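PDB 1H0H: formate dehydrogenase subunit beta from Desulfovibrio gigas, which carries electrons through three [4Fe-4S] clusters as the beta chain of an enzyme that reversibly oxidises formate to carbon dioxide. Local coordinates for residues Val101-Thr104 with Pro105-Asp109; Leu66-Asp70 with Gln71-Cys75; Leu148-Ala151 with Cys152-Ser155; Met139-Asp142 with Arg143-Asn146. All blocks are in the same frame, centred on the assembly; numbering follows the deposited sequence. Where two conformers were deposited one is given.

In the fold
Along the chain the order is interaction 2, interaction 1, interaction 4, interaction 3. All lie in the 4Fe-4S dicluster region. Interaction 2 leaves strand 62-70, near the centre of the chain, and runs between two clusters. It shares the cluster of chain N with interaction 1, on strand 101-103, and V101 N probably bonds H74 ND1. It shares the cluster of chain M with interactions 3 and 4. Those two sit on the consecutive helices 151-155 and 141-144, with centres about 9 Å apart. The centres of interactions 1 and 3 are about 23 Å apart. Together the contacts shape the walls round two neighbouring clusters of an electron transfer chain.

Interaction 1: residues Val101-Thr104 with Pro105-Asp109; sequences VLFT and PKTKD. With SF4 (iron/sulfur cluster), chain N.
T107 OG1 donates to T104 O at 2.7 Å. The donor lies nearly along the C=O axis, with a C=O...OG1 angle of 161°. T107 N also points at T104 O, at 3.0 Å, but its position in the model is less sure. The contact is a local turn: strand 101-103, the second strand of a two-stranded antiparallel sheet, runs through T104 into the 3-10 segment 105-109. The three-residue step from T104 O to T107 N is consistent with such a turn. T107 OG1 has a further partner in M134 N, so this hydroxyl ties the turn to strand 134-135.

T104 OG1 has its main partner in A91 O. K106 N gives OG1 only a weak bond of 3.2 Å, with the two-residue spacing of an ST turn. The aliphatic start of K106 lies against this hydroxyl, while the end of the chain leads away.

T107 holds OG1 between its backbone N and carbonyl carbon (chi1 47°). This leaves the methyl CG2 beside the backbone N, near the strand. CG2 comes within 4.1 Å of F103 CD2, and the two side chains cross at about a right angle. The buried F103 ring also packs on C80, P125 and K136, close to the cluster of chain N. P105 stays exposed. Further back on the strand, V101 turns its branched end to this cluster. Its CG1 methyl lies 3.8 Å from the sulfide S1.

Interaction 2: residues Leu66-Asp70 with Gln71-Cys75; sequences LFFPD and QCRHC. With SF4 (iron/sulfur cluster), chain N; SF4 (iron/sulfur cluster), chain M.
D70 holds CG anti to its backbone N (chi1 -154°), and R73 folds back at chi2 (-64°). These torsions bring carboxylate and guanidinium together across the bend. R73 NH1 and D70 OD1 form a salt bridge at 2.9 Å. The two planes are 68° apart, so the groups do not lie flat against each other, and the hydrogen bond within the bridge is weak. Q71 N adds another weak bond to D70 OD1. R73 NH1 also reaches back weakly to Q71 O. A water lies 2.8 Å from both D70 OD2 and R73 NH2, and accepts from NH2. The strongest partner of the carboxylate is R53, which makes a salt bridge with OD2.

F68 brings its ring edge to the same guanidinium. F68 CE2 is 3.9 Å from R73 NH2, which lies near the ring plane. The ring itself stacks on F199.

An inverse gamma turn is centred on P69, in strand 62-70; the chain then enters the CxxC loop of a [4Fe-4S] site. C72 SG and C75 SG bind the irons FE2 and FE3 of the cluster of chain N, each at 2.3 Å. H74 N donates to C72 SG at 3.2 Å, and that sulfur also sits over one face of the H74 ring. Q71 points the other way, with NE2 3.7 Å from the iron FE3 of the cluster of chain M, while its OE1 is held by K50.

D70 is shared between R53 and R73, so its charge probably offsets each only in part. Separately, the bond from H74 N probably lowers the electron density on the C72 sulfur.

Interaction 3: residues Leu148-Ala151 with Cys152-Ser155; sequences LRPA and CVTS. With SF4 (iron/sulfur cluster), chain M.
P150 O is reached by two groups of T154. The backbone T154 N donates at 2.9 Å, almost straight, with an N-H...O angle of 177°. The hydroxyl T154 OG1 lies 3.1 Å from P150 O, but its one proton has another acceptor within reach, so that bond is not settled. A water sits 2.6 Å from T154 OG1. The same water accepts from R149 N at 2.9 Å and thus bridges the loop to the first turn of the helix.

R149 reaches over T154 with its chain bent at chi3. In one of two conformers, a guanidinium face lies over T154 OG1, and the two side chains cross at about a right angle. This cover is therefore probably partial.

P150 is the N-cap of helix 151-155. This helix belongs to the cysteine-rich end of a ferredoxin-type motif. It carries C152, a ligand of one cluster; C156, just after it, binds another. S155 N continues the helical bonding with A151 O at 3.0 Å, bent to an N-H...O angle of 144°. C152 puts SG between its backbone N and carbonyl carbon (chi1 55°), and that sulfur binds the iron FE2 of the cluster of chain M at 2.3 Å.

Apolar groups line the cluster beside it. P150 CB touches the sulfide S4 at 3.7 Å, and A151 CB lies near the sulfide S3. P150 CB also packs on V153 CG2 at 4.0 Å. V153 turns on to M161 and F163 of strand 161-163. S155 OG hydrogen-bonds the backbone of the other protein chain of the assembly.

Interaction 4: residues Met139-Asp142 with Arg143-Asn146; sequences MCID and RITN. With SF4 (iron/sulfur cluster), chain M.
M139, just before the helix, packs tightly on I144. M139 SD meets the methyl I144 CD1 at 3.6 Å, and the side chains cross at about a right angle. I144 carries CG1 between its backbone N and carbonyl carbon (chi1 66°), which turns the branch back over the start of the helix. C140 faces the cluster. Its SG packs along R143 CD at 3.9 Å and binds the iron FE1 of the cluster of chain M at 2.3 Å.

C140 is the N-cap of helix 141-144, a single turn that follows the CxxC loop of a ferredoxin-type motif. I144 N donates to C140 O at 3.0 Å and closes that turn.

The far end is looser. T145 leaves helical geometry, and its backbone N makes only a weak bond to I141 O. Its hydroxyl compensates: T145 OG1 donates to I141 O at 2.8 Å, tilted 23° from the carbonyl plane. N146 N bonds R143 O, while its side chain reaches D142 O. N146 ND2 donates there at 2.7 Å, in the carbonyl plane and in its own amide plane, and also bonds the backbone of the other protein chain. D142, T145 and N146 remain partly exposed, though that chain packs on all three.

R143 NE bonds R149 O, its guanidinium makes a cation-pi contact with W24, and NH2 forms a salt bridge to an acidic side chain of the other protein chain. D142 OD2 accepts from W24 NE1. The chemistry implies a helix start probably held in place by the iron-bound C140 sulfur, and a helix end whose carbonyls take side-chain donors.

Interaction 1: residues Val101-Thr104 with Pro105-Asp109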
# COMPACT_ATOMS: atom_id res chain seq x y z
N VAL B 101 -7.90 32.95 22.89
CA VAL B 101 -8.53 34.16 22.37
C VAL B 101 -9.69 33.62 21.57
O VAL B 101 -9.51 33.00 20.53
CB VAL B 101 -7.55 34.97 21.50
CG1 VAL B 101 -8.26 36.14 20.84
CG2 VAL B 101 -6.37 35.46 22.37
N LEU B 102 -10.89 33.84 22.07
CA LEU B 102 -12.05 33.21 21.51
C LEU B 102 -12.99 34.16 20.79
O LEU B 102 -13.64 35.00 21.42
CB LEU B 102 -12.78 32.47 22.63
CG LEU B 102 -14.09 31.75 22.30
CD1 LEU B 102 -13.88 30.67 21.24
CD2 LEU B 102 -14.64 31.14 23.57
N PHE B 103 -13.05 34.06 19.46
CA PHE B 103 -14.04 34.85 18.74
C PHE B 103 -15.37 34.17 18.97
O PHE B 103 -15.50 32.96 18.76
CB PHE B 103 -13.78 34.88 17.23
CG PHE B 103 -12.86 35.97 16.77
CD1 PHE B 103 -11.72 36.29 17.47
CD2 PHE B 103 -13.12 36.64 15.58
CE1 PHE B 103 -10.87 37.25 17.01
CE2 PHE B 103 -12.26 37.60 15.11
CZ PHE B 103 -11.14 37.92 15.81
N THR B 104 -16.36 34.93 19.37
CA THR B 104 -17.69 34.39 19.57
C THR B 104 -18.62 34.89 18.47
O THR B 104 -18.29 35.81 17.74
CB THR B 104 -18.24 34.82 20.96
OG1 THR B 104 -18.57 36.23 20.95
CG2 THR B 104 -17.19 34.73 22.03
N PRO B 105 -19.79 34.29 18.35
CA PRO B 105 -20.80 34.80 17.41
C PRO B 105 -21.19 36.25 17.71
O PRO B 105 -21.71 36.91 16.80
CB PRO B 105 -22.00 33.89 17.66
CG PRO B 105 -21.36 32.61 18.13
CD PRO B 105 -20.25 33.08 19.06
N LYS B 106 -20.96 36.73 18.93
CA LYS B 106 -21.24 38.11 19.25
C LYS B 106 -20.51 39.06 18.30
O LYS B 106 -20.85 40.24 18.22
CB LYS B 106 -20.91 38.45 20.70
CG LYS B 106 -21.85 37.83 21.73
CD LYS B 106 -22.81 38.84 22.31
CE LYS B 106 -22.84 38.78 23.85
NZ LYS B 106 -22.60 37.40 24.39
N THR B 107 -19.50 38.56 17.59
CA THR B 107 -18.84 39.40 16.60
C THR B 107 -19.79 39.90 15.54
O THR B 107 -19.53 40.92 14.91
CB THR B 107 -17.65 38.68 15.92
OG1 THR B 107 -18.04 37.37 15.51
CG2 THR B 107 -16.52 38.47 16.89
N LYS B 108 -20.89 39.18 15.32
CA LYS B 108 -21.89 39.58 14.34
C LYS B 108 -22.41 41.01 14.56
O LYS B 108 -22.79 41.71 13.60
CB LYS B 108 -23.06 38.59 14.39
CG LYS B 108 -24.03 38.71 13.23
CD LYS B 108 -25.13 37.64 13.28
CE LYS B 108 -26.34 38.08 12.45
NZ LYS B 108 -26.84 36.98 11.56
N ASP B 109 -22.44 41.44 15.82
CA ASP B 109 -22.96 42.76 16.19
C ASP B 109 -21.92 43.86 16.17
O ASP B 109 -22.24 45.00 16.52
CB ASP B 109 -23.55 42.77 17.61
CG ASP B 109 -24.63 41.75 17.82
OD1 ASP B 109 -25.35 41.41 16.86
OD2 ASP B 109 -24.84 41.24 18.96
FE1 SF4 N . -4.58 37.77 15.18
FE2 SF4 N . -5.14 35.48 16.61
FE3 SF4 N . -3.32 37.44 17.62
FE4 SF4 N . -6.02 38.01 17.46
S1 SF4 N . -5.00 36.41 18.87
S2 SF4 N . -4.42 39.36 16.82
S3 SF4 N . -6.62 36.82 15.50
S4 SF4 N . -3.07 36.05 15.71

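Interaction 2: residues Leu66-Asp70 with Gln71-Cys75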
# COMPACT_ATOMS: atom_id res chain seq x y z
N LEU B 66 8.90 24.38 1.73
CA LEU B 66 8.67 24.85 3.09
C LEU B 66 7.22 24.86 3.46
O LEU B 66 6.39 25.41 2.74
CB LEU B 66 9.25 26.26 3.28
CG LEU B 66 10.72 26.39 2.89
CD1 LEU B 66 11.25 27.81 3.17
CD2 LEU B 66 11.57 25.33 3.61
N PHE B 67 6.93 24.29 4.61
CA PHE B 67 5.57 24.13 5.08
C PHE B 67 5.32 24.93 6.37
O PHE B 67 6.18 24.98 7.24
CB PHE B 67 5.29 22.65 5.33
CG PHE B 67 5.63 21.75 4.16
CD1 PHE B 67 5.26 22.09 2.88
CD2 PHE B 67 6.32 20.56 4.35
CE1 PHE B 67 5.58 21.27 1.80
CE2 PHE B 67 6.64 19.73 3.28
CZ PHE B 67 6.25 20.07 2.00
N PHE B 68 4.12 25.48 6.48
CA PHE B 68 3.72 26.31 7.61
C PHE B 68 2.24 26.06 7.92
O PHE B 68 1.36 26.54 7.21
CB PHE B 68 3.92 27.79 7.21
CG PHE B 68 4.00 28.73 8.36
CD1 PHE B 68 5.21 28.94 9.02
CD2 PHE B 68 2.90 29.46 8.76
CE1 PHE B 68 5.30 29.86 10.10
CE2 PHE B 68 2.98 30.35 9.83
CZ PHE B 68 4.18 30.55 10.49
N PRO B 69 1.95 25.29 8.96
CA PRO B 69 0.55 24.95 9.32
C PRO B 69 -0.04 26.10 10.15
O PRO B 69 -0.09 26.05 11.38
CB PRO B 69 0.69 23.70 10.19
CG PRO B 69 2.09 23.62 10.60
CD PRO B 69 2.93 24.64 9.83
N ASP B 70 -0.54 27.09 9.42
CA ASP B 70 -0.96 28.37 9.96
C ASP B 70 -2.27 28.29 10.76
O ASP B 70 -3.14 27.47 10.46
CB ASP B 70 -1.07 29.34 8.79
CG ASP B 70 -0.89 30.76 9.19
OD1 ASP B 70 -0.74 31.04 10.40
OD2 ASP B 70 -0.92 31.67 8.34
N GLN B 71 -2.35 29.09 11.81
CA GLN B 71 -3.53 29.21 12.64
C GLN B 71 -3.29 30.46 13.51
O GLN B 71 -2.18 30.98 13.57
CB GLN B 71 -3.68 27.98 13.56
CG GLN B 71 -2.53 27.86 14.53
CD GLN B 71 -2.64 26.68 15.53
OE1 GLN B 71 -1.99 25.65 15.36
NE2 GLN B 71 -3.44 26.87 16.59
N CYS B 72 -4.34 30.90 14.20
CA CYS B 72 -4.24 32.03 15.13
C CYS B 72 -3.07 31.81 16.11
O CYS B 72 -2.85 30.69 16.56
CB CYS B 72 -5.52 32.15 15.92
SG CYS B 72 -5.43 33.29 17.30
N ARG B 73 -2.36 32.87 16.46
CA ARG B 73 -1.21 32.73 17.37
C ARG B 73 -1.58 32.79 18.84
O ARG B 73 -0.73 32.62 19.68
CB ARG B 73 -0.22 33.86 17.12
CG ARG B 73 0.22 33.98 15.67
CD ARG B 73 1.00 32.77 15.11
NE ARG B 73 1.66 33.17 13.87
CZ ARG B 73 1.07 33.20 12.68
NH1 ARG B 73 -0.22 32.84 12.56
NH2 ARG B 73 1.76 33.59 11.63
N HIS B 74 -2.84 33.10 19.12
CA HIS B 74 -3.31 33.30 20.48
C HIS B 74 -2.38 34.25 21.23
O HIS B 74 -1.80 33.91 22.28
CB HIS B 74 -3.57 31.97 21.18
CG HIS B 74 -4.73 31.25 20.58
ND1 HIS B 74 -6.03 31.48 20.97
CD2 HIS B 74 -4.79 30.38 19.54
CE1 HIS B 74 -6.84 30.75 20.24
NE2 HIS B 74 -6.12 30.06 19.37
N CYS B 75 -2.23 35.43 20.63
CA CYS B 75 -1.41 36.51 21.17
C CYS B 75 -1.61 36.72 22.66
O CYS B 75 -2.75 36.73 23.16
CB CYS B 75 -1.74 37.81 20.43
SG CYS B 75 -1.29 37.76 18.69
FE1 SF4 N . -4.58 37.77 15.18
FE2 SF4 N . -5.14 35.48 16.61
FE3 SF4 N . -3.32 37.44 17.62
FE4 SF4 N . -6.02 38.01 17.46
S1 SF4 N . -5.00 36.41 18.87
S2 SF4 N . -4.42 39.36 16.82
S3 SF4 N . -6.62 36.82 15.50
S4 SF4 N . -3.07 36.05 15.71
FE1 SF4 M . -8.05 23.42 17.48
FE2 SF4 M . -5.75 23.32 15.99
FE3 SF4 M . -6.95 25.75 16.56
FE4 SF4 M . -8.11 23.99 14.79
S1 SF4 M . -6.04 25.03 14.61
S2 SF4 M . -9.10 25.17 16.49
S3 SF4 M . -7.60 22.00 15.61
S4 SF4 M . -6.12 24.38 18.16
O HOH W 1 -0.17 34.06 9.64

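Interaction 3: residues Leu148-Ala151 with Cys152-Ser155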
# COMPACT_ATOMS: atom_id res chain seq x y z
N LEU B 148 -8.43 16.62 26.87
CA LEU B 148 -7.88 16.23 25.58
C LEU B 148 -6.94 17.32 25.07
O LEU B 148 -6.94 18.42 25.58
CB LEU B 148 -9.01 16.03 24.57
CG LEU B 148 -10.00 14.91 24.89
CD1 LEU B 148 -11.23 15.02 23.98
CD2 LEU B 148 -9.31 13.56 24.69
N ARG B 149 -6.15 17.00 24.06
CA ARG B 149 -5.30 17.99 23.40
C ARG B 149 -6.02 18.53 22.16
O ARG B 149 -7.02 17.97 21.75
CB ARG B 149 -3.99 17.34 22.97
CG ARG B 149 -3.11 16.88 24.12
CD ARG B 149 -2.07 15.86 23.70
NE ARG B 149 -2.69 14.60 23.29
CZ ARG B 149 -2.27 13.83 22.29
NH1 ARG B 149 -1.19 14.17 21.60
NH2 ARG B 149 -2.91 12.71 22.00
N PRO B 150 -5.56 19.62 21.58
CA PRO B 150 -6.17 20.11 20.34
C PRO B 150 -6.20 19.07 19.23
O PRO B 150 -5.31 18.22 19.17
CB PRO B 150 -5.29 21.30 19.96
CG PRO B 150 -4.85 21.82 21.32
CD PRO B 150 -4.55 20.56 22.11
N ALA B 151 -7.22 19.14 18.39
CA ALA B 151 -7.39 18.20 17.28
C ALA B 151 -6.20 18.17 16.33
O ALA B 151 -5.81 17.09 15.85
CB ALA B 151 -8.61 18.49 16.54
N CYS B 152 -5.64 19.33 16.03
CA CYS B 152 -4.50 19.36 15.14
C CYS B 152 -3.28 18.70 15.75
O CYS B 152 -2.54 18.01 15.07
CB CYS B 152 -4.18 20.79 14.67
SG CYS B 152 -3.92 21.91 16.06
N VAL B 153 -3.06 18.93 17.03
CA VAL B 153 -1.93 18.36 17.74
C VAL B 153 -2.04 16.86 17.84
O VAL B 153 -1.10 16.14 17.54
CB VAL B 153 -1.84 18.97 19.16
CG1 VAL B 153 -0.82 18.22 20.00
CG2 VAL B 153 -1.52 20.47 19.06
N THR B 154 -3.21 16.38 18.25
CA THR B 154 -3.46 14.95 18.30
C THR B 154 -3.24 14.29 16.93
O THR B 154 -2.70 13.18 16.83
CB THR B 154 -4.90 14.74 18.78
OG1 THR B 154 -5.03 15.26 20.11
CG2 THR B 154 -5.22 13.25 18.96
N SER B 155 -3.67 14.97 15.88
CA SER B 155 -3.60 14.39 14.55
C SER B 155 -2.17 14.28 13.98
O SER B 155 -1.91 13.47 13.12
CB SER B 155 -4.48 15.17 13.56
OG SER B 155 -4.75 14.33 12.42
FE1 SF4 M . -8.05 23.42 17.48
FE2 SF4 M . -5.75 23.32 15.99
FE3 SF4 M . -6.95 25.75 16.56
FE4 SF4 M . -8.11 23.99 14.79
S1 SF4 M . -6.04 25.03 14.61
S2 SF4 M . -9.10 25.17 16.49
S3 SF4 M . -7.60 22.00 15.61
S4 SF4 M . -6.12 24.38 18.16
O HOH W 2 -6.40 14.73 22.21

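Interaction 4: residues Met139-Asp142 with Arg143-Asn146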
# COMPACT_ATOMS: atom_id res chain seq x y z
N MET B 139 -8.49 27.34 19.71
CA MET B 139 -7.58 26.55 20.53
C MET B 139 -8.24 25.23 20.97
O MET B 139 -7.83 24.64 21.97
CB MET B 139 -7.14 27.37 21.79
CG MET B 139 -5.78 26.98 22.37
SD MET B 139 -5.33 27.71 23.99
CE MET B 139 -4.44 29.17 23.53
N CYS B 140 -9.25 24.78 20.24
CA CYS B 140 -10.00 23.61 20.67
C CYS B 140 -10.34 23.75 22.17
O CYS B 140 -10.11 22.83 22.98
CB CYS B 140 -9.18 22.32 20.42
SG CYS B 140 -9.13 21.81 18.70
N ILE B 141 -10.91 24.90 22.53
CA ILE B 141 -11.19 25.19 23.92
C ILE B 141 -11.97 24.06 24.63
O ILE B 141 -11.66 23.73 25.78
CB ILE B 141 -11.88 26.59 24.07
CG1 ILE B 141 -12.00 26.98 25.55
CG2 ILE B 141 -13.23 26.58 23.45
CD1 ILE B 141 -10.69 27.03 26.27
N ASP B 142 -12.97 23.49 23.96
CA ASP B 142 -13.72 22.39 24.55
C ASP B 142 -12.89 21.14 24.85
O ASP B 142 -13.07 20.52 25.90
CB ASP B 142 -14.93 22.01 23.70
CG ASP B 142 -14.57 21.69 22.27
OD1 ASP B 142 -13.53 22.20 21.74
OD2 ASP B 142 -15.30 20.95 21.57
N ARG B 143 -12.01 20.77 23.93
CA ARG B 143 -11.14 19.62 24.16
C ARG B 143 -10.16 19.87 25.31
O ARG B 143 -9.97 19.00 26.16
CB ARG B 143 -10.33 19.30 22.90
CG ARG B 143 -11.17 18.80 21.73
CD ARG B 143 -10.37 18.54 20.45
NE ARG B 143 -9.53 17.36 20.58
CZ ARG B 143 -9.93 16.11 20.34
NH1 ARG B 143 -11.17 15.85 19.95
NH2 ARG B 143 -9.08 15.10 20.47
N ILE B 144 -9.55 21.06 25.34
CA ILE B 144 -8.48 21.31 26.29
C ILE B 144 -8.94 21.54 27.73
O ILE B 144 -8.15 21.51 28.67
CB ILE B 144 -7.51 22.43 25.81
CG1 ILE B 144 -8.18 23.81 25.72
CG2 ILE B 144 -6.89 22.07 24.50
CD1 ILE B 144 -7.13 24.89 25.36
N THR B 145 -10.24 21.76 27.89
CA THR B 145 -10.79 21.92 29.22
C THR B 145 -11.52 20.64 29.57
O THR B 145 -12.17 20.58 30.60
CB THR B 145 -11.75 23.13 29.28
OG1 THR B 145 -12.75 22.99 28.26
CG2 THR B 145 -11.03 24.39 28.89
N ASN B 146 -11.40 19.62 28.73
CA ASN B 146 -12.04 18.33 28.99
C ASN B 146 -11.06 17.15 28.88
O ASN B 146 -11.44 16.05 28.49
CB ASN B 146 -13.25 18.09 28.07
CG ASN B 146 -14.49 18.83 28.54
OD1 ASN B 146 -15.13 18.43 29.50
ND2 ASN B 146 -14.82 19.94 27.87
FE1 SF4 M . -8.05 23.42 17.48
FE2 SF4 M . -5.75 23.32 15.99
FE3 SF4 M . -6.95 25.75 16.56
FE4 SF4 M . -8.11 23.99 14.79
S1 SF4 M . -6.04 25.03 14.61
S2 SF4 M . -9.10 25.17 16.49
S3 SF4 M . -7.60 22.00 15.61
S4 SF4 M . -6.12 24.38 18.16